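Local coordinates for cobalamin biosynthesis protein CobN (Mycobacterium tuberculosis, PDB 7C6O) that serves as the large, catalytic subunit of cobaltochelatase, the enzyme that inserts cobalt into the corrin ring during cobalamin biosynthesis, at residues P40-L45 / I84-I89; K60-A65 / E151-L156. All coordinates share one frame; numbering follows the deposited sequence.

Interaction 1 of 2, residues P40-L45 / I84-I89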
loop_
_atom_site.group_PDB
_atom_site.type_symbol
_atom_site.label_atom_id
_atom_site.label_comp_id
_atom_site.label_asym_id
_atom_site.label_seq_id
_atom_site.Cartn_x
_atom_site.Cartn_y
_atom_site.Cartn_z
ATOM N N PRO A 40 -21.047 -25.987 -47.769
ATOM C CA PRO A 40 -22.342 -25.649 -47.165
ATOM C C PRO A 40 -22.166 -24.773 -45.934
ATOM O O PRO A 40 -21.189 -24.890 -45.191
ATOM C CB PRO A 40 -22.939 -27.013 -46.799
ATOM C CG PRO A 40 -22.180 -28.002 -47.612
ATOM C CD PRO A 40 -20.804 -27.440 -47.706
ATOM N N THR A 41 -23.129 -23.882 -45.727
ATOM C CA THR A 41 -23.084 -22.940 -44.616
ATOM C C THR A 41 -23.778 -23.548 -43.403
ATOM O O THR A 41 -24.953 -23.920 -43.477
ATOM C CB THR A 41 -23.746 -21.620 -44.997
ATOM O OG1 THR A 41 -23.048 -21.035 -46.102
ATOM C CG2 THR A 41 -23.717 -20.661 -43.822
ATOM N N VAL A 42 -23.055 -23.639 -42.292
ATOM C CA VAL A 42 -23.599 -24.132 -41.032
ATOM C C VAL A 42 -23.734 -22.949 -40.087
ATOM O O VAL A 42 -22.745 -22.270 -39.783
ATOM C CB VAL A 42 -22.717 -25.231 -40.421
ATOM C CG1 VAL A 42 -23.239 -25.624 -39.046
ATOM C CG2 VAL A 42 -22.671 -26.441 -41.342
ATOM N N LEU A 43 -24.955 -22.696 -39.629
ATOM C CA LEU A 43 -25.218 -21.645 -38.656
ATOM C C LEU A 43 -25.105 -22.231 -37.253
ATOM O O LEU A 43 -25.818 -23.181 -36.914
ATOM C CB LEU A 43 -26.603 -21.039 -38.883
ATOM C CG LEU A 43 -27.072 -19.986 -37.873
ATOM C CD1 LEU A 43 -26.128 -18.794 -37.856
ATOM C CD2 LEU A 43 -28.491 -19.545 -38.186
ATOM N N LEU A 44 -24.205 -21.671 -36.447
ATOM C CA LEU A 44 -24.006 -22.085 -35.063
ATOM C C LEU A 44 -24.569 -21.013 -34.139
ATOM O O LEU A 44 -24.078 -19.880 -34.130
ATOM C CB LEU A 44 -22.523 -22.317 -34.770
ATOM C CG LEU A 44 -22.170 -22.649 -33.318
ATOM C CD1 LEU A 44 -22.866 -23.934 -32.882
ATOM C CD2 LEU A 44 -20.663 -22.757 -33.147
ATOM N N LEU A 45 -25.592 -21.372 -33.369
ATOM C CA LEU A 45 -26.204 -20.484 -32.381
ATOM C C LEU A 45 -25.910 -21.068 -31.004
ATOM O O LEU A 45 -26.527 -22.055 -30.599
ATOM C CB LEU A 45 -27.708 -20.356 -32.615
ATOM C CG LEU A 45 -28.149 -19.881 -33.999
ATOM C CD1 LEU A 45 -29.645 -20.080 -34.185
ATOM C CD2 LEU A 45 -27.767 -18.420 -34.201
ATOM N N ILE A 84 -27.521 -25.920 -42.608
ATOM C CA ILE A 84 -27.734 -26.646 -41.361
ATOM C C ILE A 84 -27.633 -25.638 -40.228
ATOM O O ILE A 84 -26.828 -24.705 -40.289
ATOM C CB ILE A 84 -26.702 -27.778 -41.165
ATOM C CG1 ILE A 84 -26.654 -28.702 -42.380
ATOM C CG2 ILE A 84 -27.018 -28.586 -39.913
ATOM C CD1 ILE A 84 -25.570 -29.754 -42.288
ATOM N N VAL A 85 -28.450 -25.822 -39.194
ATOM C CA VAL A 85 -28.413 -24.972 -38.011
ATOM C C VAL A 85 -28.104 -25.838 -36.798
ATOM O O VAL A 85 -28.645 -26.940 -36.656
ATOM C CB VAL A 85 -29.738 -24.209 -37.806
ATOM C CG1 VAL A 85 -29.583 -23.174 -36.694
ATOM C CG2 VAL A 85 -30.171 -23.545 -39.098
ATOM N N VAL A 86 -27.229 -25.335 -35.931
ATOM C CA VAL A 86 -26.896 -25.973 -34.663
ATOM C C VAL A 86 -27.168 -24.976 -33.550
ATOM O O VAL A 86 -26.696 -23.836 -33.607
ATOM C CB VAL A 86 -25.429 -26.434 -34.623
ATOM C CG1 VAL A 86 -25.105 -27.052 -33.270
ATOM C CG2 VAL A 86 -25.160 -27.416 -35.738
ATOM N N ILE A 87 -27.921 -25.407 -32.541
ATOM C CA ILE A 87 -28.260 -24.579 -31.389
ATOM C C ILE A 87 -27.735 -25.268 -30.136
ATOM O O ILE A 87 -28.029 -26.446 -29.906
ATOM C CB ILE A 87 -29.778 -24.346 -31.289
ATOM C CG1 ILE A 87 -30.300 -23.645 -32.548
ATOM C CG2 ILE A 87 -30.115 -23.544 -30.041
ATOM C CD1 ILE A 87 -31.808 -23.502 -32.582
ATOM N N ARG A 88 -26.961 -24.538 -29.332
ATOM C CA ARG A 88 -26.447 -25.045 -28.062
ATOM C C ARG A 88 -26.767 -24.039 -26.966
ATOM O O ARG A 88 -26.256 -22.914 -26.991
ATOM C CB ARG A 88 -24.934 -25.296 -28.133
ATOM C CG ARG A 88 -24.340 -25.918 -26.865
ATOM C CD ARG A 88 -22.957 -26.518 -27.129
ATOM N NE ARG A 88 -22.422 -27.203 -25.953
ATOM C CZ ARG A 88 -21.501 -26.689 -25.142
ATOM N NH1 ARG A 88 -21.001 -25.482 -25.378
ATOM N NH2 ARG A 88 -21.076 -27.384 -24.097
ATOM N N ILE A 89 -27.613 -24.436 -26.010
ATOM C CA ILE A 89 -28.032 -23.550 -24.928
ATOM C C ILE A 89 -28.113 -24.321 -23.615
ATOM O O ILE A 89 -28.278 -25.542 -23.588
ATOM C CB ILE A 89 -29.399 -22.878 -25.205
ATOM C CG1 ILE A 89 -30.497 -23.936 -25.326
ATOM C CG2 ILE A 89 -29.346 -22.001 -26.453
ATOM C CD1 ILE A 89 -31.876 -23.357 -25.546
#
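Leu-45 overlaps two residues of the neighbouring strand: its CD1 lies 4.0 Å from Val-85 CG1 and 4.0 Å from Ile-87 CG1. With CG trans to the carbonyl carbon (chi1 -56°), it leans over its own N-H, which faces strand 84-89. On the same face Leu-43 runs alongside Val-85 (CD2 to CG1, 4.1 Å), and helix 72-79 covers this layer. The other face carries Val-42, Leu-44, Ile-84 and Val-86. There Leu-44 CD1 slants to within 3.9 Å of Val-86 CG1, and helix 146-161 packs on top. The backbones form a parallel ladder, axes 4.7 Å apart and 14° from parallel, at the centre of a four-stranded parallel beta-sheet of an alpha/beta domain, order 2-1-3-4. Leu-43 and Leu-45 each give their N-H and C=O to this ladder. The bond from Leu-45 N to Val-86 O (2.7 Å) is almost straight at 176°, whereas Ile-84 N to Thr-41 O is weak at 3.4 Å. Arg-88 N reaches Leu-45 O, while its guanidinium pairs with Asp-51. The side chains that meet across the two strands are thus all aliphatic, and polarity between the strands is confined to backbone amides that satisfy one another.

Interaction 2 of 2, residues K60-A65 / E151-L156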
loop_
_atom_site.group_PDB
_atom_site.type_symbol
_atom_site.label_atom_id
_atom_site.label_comp_id
_atom_site.label_asym_id
_atom_site.label_seq_id
_atom_site.Cartn_x
_atom_site.Cartn_y
_atom_site.Cartn_z
ATOM N N LYS A 60 -13.805 -23.363 -41.153
ATOM C CA LYS A 60 -14.941 -23.900 -41.882
ATOM C C LYS A 60 -15.971 -22.804 -42.141
ATOM O O LYS A 60 -15.956 -21.738 -41.520
ATOM C CB LYS A 60 -15.582 -25.051 -41.104
ATOM C CG LYS A 60 -14.774 -26.343 -41.097
ATOM C CD LYS A 60 -14.674 -26.924 -42.497
ATOM C CE LYS A 60 -14.532 -28.431 -42.488
ATOM N NZ LYS A 60 -14.657 -28.995 -43.865
ATOM N N ASN A 61 -16.880 -23.081 -43.077
ATOM C CA ASN A 61 -17.890 -22.108 -43.492
ATOM C C ASN A 61 -19.009 -22.085 -42.457
ATOM O O ASN A 61 -20.080 -22.674 -42.622
ATOM C CB ASN A 61 -18.423 -22.431 -44.881
ATOM C CG ASN A 61 -19.406 -21.391 -45.376
ATOM O OD1 ASN A 61 -19.415 -20.257 -44.896
ATOM N ND2 ASN A 61 -20.245 -21.770 -46.332
ATOM N N TYR A 62 -18.744 -21.375 -41.367
ATOM C CA TYR A 62 -19.694 -21.192 -40.284
ATOM C C TYR A 62 -20.236 -19.770 -40.283
ATOM O O TYR A 62 -19.522 -18.821 -40.618
ATOM C CB TYR A 62 -19.040 -21.439 -38.918
ATOM C CG TYR A 62 -18.955 -22.868 -38.425
ATOM C CD1 TYR A 62 -20.075 -23.522 -37.929
ATOM C CD2 TYR A 62 -17.735 -23.534 -38.379
ATOM C CE1 TYR A 62 -19.993 -24.817 -37.446
ATOM C CE2 TYR A 62 -17.642 -24.828 -37.895
ATOM C CZ TYR A 62 -18.774 -25.464 -37.428
ATOM O OH TYR A 62 -18.686 -26.751 -36.944
ATOM N N ARG A 63 -21.509 -19.638 -39.931
ATOM C CA ARG A 63 -22.062 -18.400 -39.408
ATOM C C ARG A 63 -22.326 -18.599 -37.922
ATOM O O ARG A 63 -22.639 -19.708 -37.480
ATOM C CB ARG A 63 -23.360 -18.003 -40.117
ATOM C CG ARG A 63 -23.267 -17.923 -41.628
ATOM C CD ARG A 63 -22.382 -16.782 -42.095
ATOM N NE ARG A 63 -22.299 -16.750 -43.552
ATOM C CZ ARG A 63 -21.418 -17.447 -44.262
ATOM N NH1 ARG A 63 -20.537 -18.225 -43.649
ATOM N NH2 ARG A 63 -21.417 -17.364 -45.585
ATOM N N TRP A 64 -22.186 -17.530 -37.143
ATOM C CA TRP A 64 -22.331 -17.668 -35.702
ATOM C C TRP A 64 -23.056 -16.473 -35.107
ATOM O O TRP A 64 -22.987 -15.354 -35.625
ATOM C CB TRP A 64 -20.973 -17.831 -35.015
ATOM C CG TRP A 64 -19.977 -16.801 -35.423
ATOM C CD1 TRP A 64 -19.868 -15.529 -34.941
ATOM C CD2 TRP A 64 -18.942 -16.954 -36.399
ATOM N NE1 TRP A 64 -18.828 -14.880 -35.559
ATOM C CE2 TRP A 64 -18.242 -15.733 -36.458
ATOM C CE3 TRP A 64 -18.537 -18.004 -37.227
ATOM C CZ2 TRP A 64 -17.162 -15.532 -37.316
ATOM C CZ3 TRP A 64 -17.464 -17.804 -38.078
ATOM C CH2 TRP A 64 -16.789 -16.577 -38.115
ATOM N N ALA A 65 -23.746 -16.731 -33.999
ATOM C CA ALA A 65 -24.401 -15.690 -33.224
ATOM C C ALA A 65 -24.729 -16.255 -31.852
ATOM O O ALA A 65 -24.955 -17.459 -31.700
ATOM C CB ALA A 65 -25.673 -15.180 -33.909
ATOM N N GLU A 151 -14.134 -30.515 -37.445
ATOM C CA GLU A 151 -14.683 -31.812 -37.827
ATOM C C GLU A 151 -16.200 -31.844 -37.690
ATOM O O GLU A 151 -16.869 -32.548 -38.454
ATOM C CB GLU A 151 -14.046 -32.925 -36.992
ATOM C CG GLU A 151 -12.534 -33.022 -37.155
ATOM C CD GLU A 151 -12.114 -33.246 -38.596
ATOM O OE1 GLU A 151 -12.661 -34.164 -39.244
ATOM O OE2 GLU A 151 -11.243 -32.492 -39.085
ATOM N N LEU A 152 -16.760 -31.089 -36.738
ATOM C CA LEU A 152 -18.213 -31.029 -36.603
ATOM C C LEU A 152 -18.866 -30.544 -37.889
ATOM O O LEU A 152 -19.884 -31.097 -38.326
ATOM C CB LEU A 152 -18.607 -30.117 -35.440
ATOM C CG LEU A 152 -20.111 -29.850 -35.302
ATOM C CD1 LEU A 152 -20.876 -31.126 -34.928
ATOM C CD2 LEU A 152 -20.372 -28.740 -34.291
ATOM N N HIS A 153 -18.296 -29.508 -38.506
ATOM C CA HIS A 153 -18.844 -28.989 -39.753
ATOM C C HIS A 153 -18.885 -30.076 -40.821
ATOM O O HIS A 153 -19.900 -30.256 -41.504
ATOM C CB HIS A 153 -18.016 -27.795 -40.226
ATOM C CG HIS A 153 -18.628 -27.047 -41.368
ATOM N ND1 HIS A 153 -18.730 -27.577 -42.636
ATOM C CD2 HIS A 153 -19.161 -25.803 -41.436
ATOM C CE1 HIS A 153 -19.306 -26.694 -43.434
ATOM N NE2 HIS A 153 -19.577 -25.610 -42.730
ATOM N N ALA A 154 -17.786 -30.819 -40.969
ATOM C CA ALA A 154 -17.736 -31.876 -41.973
ATOM C C ALA A 154 -18.651 -33.038 -41.601
ATOM O O ALA A 154 -19.313 -33.617 -42.472
ATOM C CB ALA A 154 -16.297 -32.358 -42.150
ATOM N N PHE A 155 -18.697 -33.396 -40.316
ATOM C CA PHE A 155 -19.594 -34.457 -39.871
ATOM C C PHE A 155 -21.040 -34.129 -40.218
ATOM O O PHE A 155 -21.777 -34.979 -40.729
ATOM C CB PHE A 155 -19.444 -34.684 -38.365
ATOM C CG PHE A 155 -20.534 -35.534 -37.773
ATOM C CD1 PHE A 155 -20.527 -36.911 -37.945
ATOM C CD2 PHE A 155 -21.574 -34.956 -37.060
ATOM C CE1 PHE A 155 -21.532 -37.697 -37.412
ATOM C CE2 PHE A 155 -22.584 -35.734 -36.521
ATOM C CZ PHE A 155 -22.565 -37.108 -36.698
ATOM N N LEU A 156 -21.465 -32.894 -39.947
ATOM C CA LEU A 156 -22.853 -32.529 -40.200
ATOM C C LEU A 156 -23.154 -32.483 -41.691
ATOM O O LEU A 156 -24.210 -32.953 -42.130
ATOM C CB LEU A 156 -23.168 -31.187 -39.549
ATOM C CG LEU A 156 -23.184 -31.230 -38.023
ATOM C CD1 LEU A 156 -23.346 -29.829 -37.478
ATOM C CD2 LEU A 156 -24.303 -32.142 -37.547
HETATM O O HOH W 1 -17.336 -29.362 -44.194
#
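Leu-152 meets the hydroxyl of Tyr-62, its CB 3.7 Å from Tyr-62 OH, where helix 146-161 packs over the face of a parallel beta-sheet of an alpha/beta domain, at its edge strand 62-65. That hydroxyl is hydrogen-bonded to Leu-149 O. His-153 follows and makes the largest share of the contact as the edge of a T-shaped pair: the ring centroids are 5.0 Å apart and the planes stand at 85°. Its CD2 sits 3.9 Å above the Tyr-62 ring plane, over the ring centre. A first torsion that sets CG opposite the helix backbone N (chi1 -170°) carries the imidazole out to Asn-61, the centre of an inverse gamma turn. There NE2 donates to Asn-61 O at 3.0 Å; this oxygen lies close to the imidazole plane, but the N-H meets it from 59° above the carbonyl plane, and the bond is bent. Lys-60 crosses the same ring obliquely, CB 3.7 Å from His-153 CG. One water bridges the two residues, 2.7 Å from Lys-60 NZ and 2.7 Å from His-153 ND1, so that, with Asn-61 O at NE2, both ring nitrogens have a partner. Next, Ala-154 places its CB 4.1 Å from Lys-60 NZ.

Interactions 1 and 2 have centres about 7 Å apart and share one sheet, in which strand 42-46 lies between 62-65 and 84-89. Two probable backbone hydrogen bonds join them: Leu-44 N to Arg-63 O at 2.7 Å and Val-42 O to Arg-63 N at 2.9 Å. Helix 146-161 spans both, with His-153 touching Val-42 and Leu-156 touching Val-86. His-153 NE2 also lies 3.0 Å from Pro-40 O. Neither contact includes Asp-125 or Ser-127, which bind the sodium ion, and the ion lies about 13 Å from the side chain of Ile-87. Both contacts lie about 51 Å from the centre of the chain, in a peripheral alpha/beta unit.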